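Local coordinates for protein interferon gamma receptor 1 (Gallus gallus, PDB 4EQ3) that probably binds the cytokine interferon gamma as the extracellular, ligand-binding part of a membrane-spanning class II cytokine receptor chain, at residues I144-V152 against N164-C175. Residues are numbered along the deposited sequence; the frame is centred on the assembly and turned at random.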
# COMPACT_ATOMS: atom_id res chain seq x y z
N ILE A 144 -10.80 -5.40 6.22
CA ILE A 144 -10.36 -4.77 4.98
C ILE A 144 -10.18 -5.80 3.86
O ILE A 144 -10.63 -5.58 2.74
CB ILE A 144 -9.05 -3.98 5.20
CG1 ILE A 144 -9.20 -3.00 6.38
CG2 ILE A 144 -8.59 -3.29 3.91
CD1 ILE A 144 -10.52 -2.23 6.41
N TYR A 145 -9.52 -6.91 4.18
CA TYR A 145 -9.28 -7.98 3.21
C TYR A 145 -10.59 -8.60 2.73
O TYR A 145 -10.70 -9.02 1.58
CB TYR A 145 -8.39 -9.09 3.79
CG TYR A 145 -6.95 -8.67 3.99
CD1 TYR A 145 -6.32 -7.83 3.08
CD2 TYR A 145 -6.22 -9.14 5.07
CE1 TYR A 145 -5.00 -7.45 3.25
CE2 TYR A 145 -4.89 -8.77 5.25
CZ TYR A 145 -4.29 -7.93 4.34
OH TYR A 145 -2.98 -7.55 4.52
N SER A 146 -11.59 -8.64 3.60
CA SER A 146 -12.89 -9.14 3.20
C SER A 146 -13.47 -8.32 2.03
O SER A 146 -14.44 -8.74 1.38
CB SER A 146 -13.87 -9.16 4.38
OG SER A 146 -14.42 -7.88 4.61
N GLU A 147 -12.86 -7.17 1.75
CA GLU A 147 -13.31 -6.29 0.66
C GLU A 147 -12.29 -6.18 -0.48
O GLU A 147 -12.39 -5.30 -1.33
CB GLU A 147 -13.63 -4.90 1.20
CG GLU A 147 -14.73 -4.86 2.27
CD GLU A 147 -16.12 -5.12 1.70
OE1 GLU A 147 -16.29 -5.07 0.47
OE2 GLU A 147 -17.04 -5.38 2.51
N LEU A 148 -11.31 -7.07 -0.48
CA LEU A 148 -10.30 -7.05 -1.53
C LEU A 148 -10.79 -7.76 -2.79
O LEU A 148 -11.27 -8.88 -2.72
CB LEU A 148 -9.02 -7.74 -1.05
CG LEU A 148 -7.95 -7.96 -2.13
CD1 LEU A 148 -7.42 -6.64 -2.69
CD2 LEU A 148 -6.81 -8.80 -1.56
N SER A 149 -10.66 -7.10 -3.93
CA SER A 149 -10.90 -7.76 -5.21
C SER A 149 -9.81 -7.37 -6.21
O SER A 149 -9.07 -6.40 -6.00
CB SER A 149 -12.29 -7.40 -5.75
OG SER A 149 -12.41 -6.02 -6.03
N TYR A 150 -9.71 -8.11 -7.29
CA TYR A 150 -8.79 -7.75 -8.36
C TYR A 150 -9.58 -7.67 -9.64
O TYR A 150 -10.47 -8.50 -9.88
CB TYR A 150 -7.65 -8.77 -8.49
CG TYR A 150 -6.67 -8.71 -7.34
CD1 TYR A 150 -6.81 -9.55 -6.24
CD2 TYR A 150 -5.59 -7.83 -7.36
CE1 TYR A 150 -5.91 -9.50 -5.18
CE2 TYR A 150 -4.69 -7.77 -6.31
CZ TYR A 150 -4.86 -8.61 -5.22
OH TYR A 150 -3.97 -8.56 -4.18
N SER A 151 -9.29 -6.67 -10.45
CA SER A 151 -9.85 -6.59 -11.79
C SER A 151 -8.75 -7.02 -12.74
O SER A 151 -7.60 -6.64 -12.57
CB SER A 151 -10.29 -5.16 -12.12
OG SER A 151 -9.20 -4.27 -11.97
N VAL A 152 -9.12 -7.82 -13.73
CA VAL A 152 -8.16 -8.37 -14.67
C VAL A 152 -8.58 -8.04 -16.09
O VAL A 152 -9.72 -8.27 -16.47
CB VAL A 152 -8.08 -9.90 -14.51
CG1 VAL A 152 -7.05 -10.47 -15.47
CG2 VAL A 152 -7.74 -10.25 -13.08
N ASN A 164 -13.07 -7.96 -19.60
CA ASN A 164 -12.78 -7.62 -18.22
C ASN A 164 -13.32 -8.65 -17.25
O ASN A 164 -14.44 -9.15 -17.40
CB ASN A 164 -13.35 -6.24 -17.90
CG ASN A 164 -12.80 -5.16 -18.81
OD1 ASN A 164 -11.59 -5.05 -18.99
ND2 ASN A 164 -13.69 -4.35 -19.39
N PHE A 165 -12.53 -8.96 -16.23
CA PHE A 165 -12.94 -9.93 -15.23
C PHE A 165 -12.72 -9.39 -13.83
O PHE A 165 -11.94 -8.46 -13.63
CB PHE A 165 -12.17 -11.24 -15.42
CG PHE A 165 -12.38 -11.88 -16.78
CD1 PHE A 165 -13.41 -12.79 -16.98
CD2 PHE A 165 -11.56 -11.55 -17.84
CE1 PHE A 165 -13.60 -13.38 -18.22
CE2 PHE A 165 -11.75 -12.13 -19.09
CZ PHE A 165 -12.77 -13.05 -19.28
N THR A 166 -13.43 -9.96 -12.86
CA THR A 166 -13.23 -9.59 -11.47
C THR A 166 -13.21 -10.85 -10.64
O THR A 166 -14.06 -11.71 -10.80
CB THR A 166 -14.33 -8.66 -10.94
OG1 THR A 166 -14.43 -7.49 -11.77
CG2 THR A 166 -14.00 -8.22 -9.52
N VAL A 167 -12.23 -10.95 -9.75
CA VAL A 167 -12.18 -12.07 -8.82
C VAL A 167 -12.12 -11.54 -7.39
O VAL A 167 -11.48 -10.52 -7.12
CB VAL A 167 -10.99 -13.00 -9.12
CG1 VAL A 167 -9.68 -12.25 -9.00
CG2 VAL A 167 -11.02 -14.22 -8.20
N ALA A 168 -12.79 -12.23 -6.48
CA ALA A 168 -12.83 -11.80 -5.08
C ALA A 168 -13.03 -13.00 -4.15
O ALA A 168 -13.04 -14.14 -4.59
CB ALA A 168 -13.93 -10.76 -4.88
N ASP A 169 -13.19 -12.71 -2.86
CA ASP A 169 -13.35 -13.76 -1.85
C ASP A 169 -12.22 -14.77 -1.91
O ASP A 169 -12.43 -15.96 -1.64
CB ASP A 169 -14.68 -14.48 -2.03
CG ASP A 169 -15.86 -13.53 -2.07
OD1 ASP A 169 -15.95 -12.64 -1.19
OD2 ASP A 169 -16.70 -13.68 -2.99
N CYS A 170 -11.03 -14.31 -2.27
CA CYS A 170 -9.88 -15.19 -2.45
C CYS A 170 -9.26 -15.59 -1.12
O CYS A 170 -8.99 -14.74 -0.27
CB CYS A 170 -8.84 -14.51 -3.34
SG CYS A 170 -9.54 -13.87 -4.89
N GLU A 171 -9.03 -16.87 -0.96
CA GLU A 171 -8.45 -17.40 0.24
C GLU A 171 -6.99 -16.94 0.46
O GLU A 171 -6.20 -17.00 -0.41
CB GLU A 171 -8.58 -18.91 0.21
CG GLU A 171 -9.51 -19.51 1.19
CD GLU A 171 -10.95 -19.34 0.84
OE1 GLU A 171 -11.49 -20.13 0.06
OE2 GLU A 171 -11.58 -18.42 1.38
N MSE A 172 -6.66 -16.45 1.65
CA MSE A 172 -5.32 -15.95 1.91
C MSE A 172 -4.99 -14.78 1.01
O MSE A 172 -3.87 -14.55 0.73
CB MSE A 172 -4.26 -17.07 1.74
CG MSE A 172 -3.90 -17.88 2.99
SE MSE A 172 -2.92 -19.62 2.82
CE MSE A 172 -3.95 -20.40 1.41
N ASN A 173 -6.00 -14.08 0.51
CA ASN A 173 -5.77 -12.97 -0.40
C ASN A 173 -5.11 -13.37 -1.71
O ASN A 173 -4.61 -12.53 -2.45
CB ASN A 173 -4.92 -11.90 0.29
CG ASN A 173 -5.57 -11.36 1.55
OD1 ASN A 173 -6.80 -11.32 1.65
ND2 ASN A 173 -4.75 -10.95 2.52
N GLU A 174 -5.10 -14.67 -2.00
CA GLU A 174 -4.51 -15.17 -3.23
C GLU A 174 -5.60 -15.62 -4.20
O GLU A 174 -6.28 -16.63 -3.97
CB GLU A 174 -3.53 -16.31 -2.94
CG GLU A 174 -2.37 -15.88 -2.05
CD GLU A 174 -1.48 -17.04 -1.63
OE1 GLU A 174 -2.02 -18.06 -1.13
OE2 GLU A 174 -0.23 -16.94 -1.78
N CYS A 175 -5.77 -14.86 -5.28
CA CYS A 175 -6.84 -15.11 -6.23
C CYS A 175 -6.35 -15.87 -7.45
O CYS A 175 -5.23 -15.68 -7.92
CB CYS A 175 -7.44 -13.79 -6.72
SG CYS A 175 -7.96 -12.70 -5.39
O HOH W 1 -13.13 -10.18 -1.32
O HOH W 2 -10.10 -11.42 -2.09
O HOH W 3 -3.47 -10.11 -2.17
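Asn-173 points its amide nitrogen, ND2, at one face of the Tyr-145 ring, just beyond the open end of the beta hairpin of strands 148-156 and 161-168 in the second fibronectin type III domain of this receptor. ND2 sits 3.2 Å above the ring plane, over the centre. The amide plane is tilted 59° from that of the ring, and OD1 lies beside Tyr-145 CB and CG. CG of Asn-173 stands anti to its own carbonyl carbon (chi1 -59°), which directs the amide across to the tyrosine. Asn-173 CB touches Leu-148 CD2 at 4.1 Å. The Tyr-145 hydroxyl is taken by Pro-133 O.

Farther along, strands 148-152 and 164-168 run antiparallel. Tyr-150 pairs with Val-167 and Val-152 with Phe-165, each through two backbone hydrogen bonds, and all four side chains lie on one face of the sheet. There CB of Tyr-150 meets Val-167 CG1 at 4.1 Å, while Val-152 and Phe-165 come together through their CB atoms. The Tyr-150 ring turns an edge to the Cys-170–Cys-175 disulfide: SG of Cys-175 is 3.5 Å from Tyr-150 CD1 and near the ring plane. Tyr-150 OH hydrogen-bonds to His-129 ND1 and to a water 2.6 Å away; that water donates to Asn-173 O at 2.7 Å.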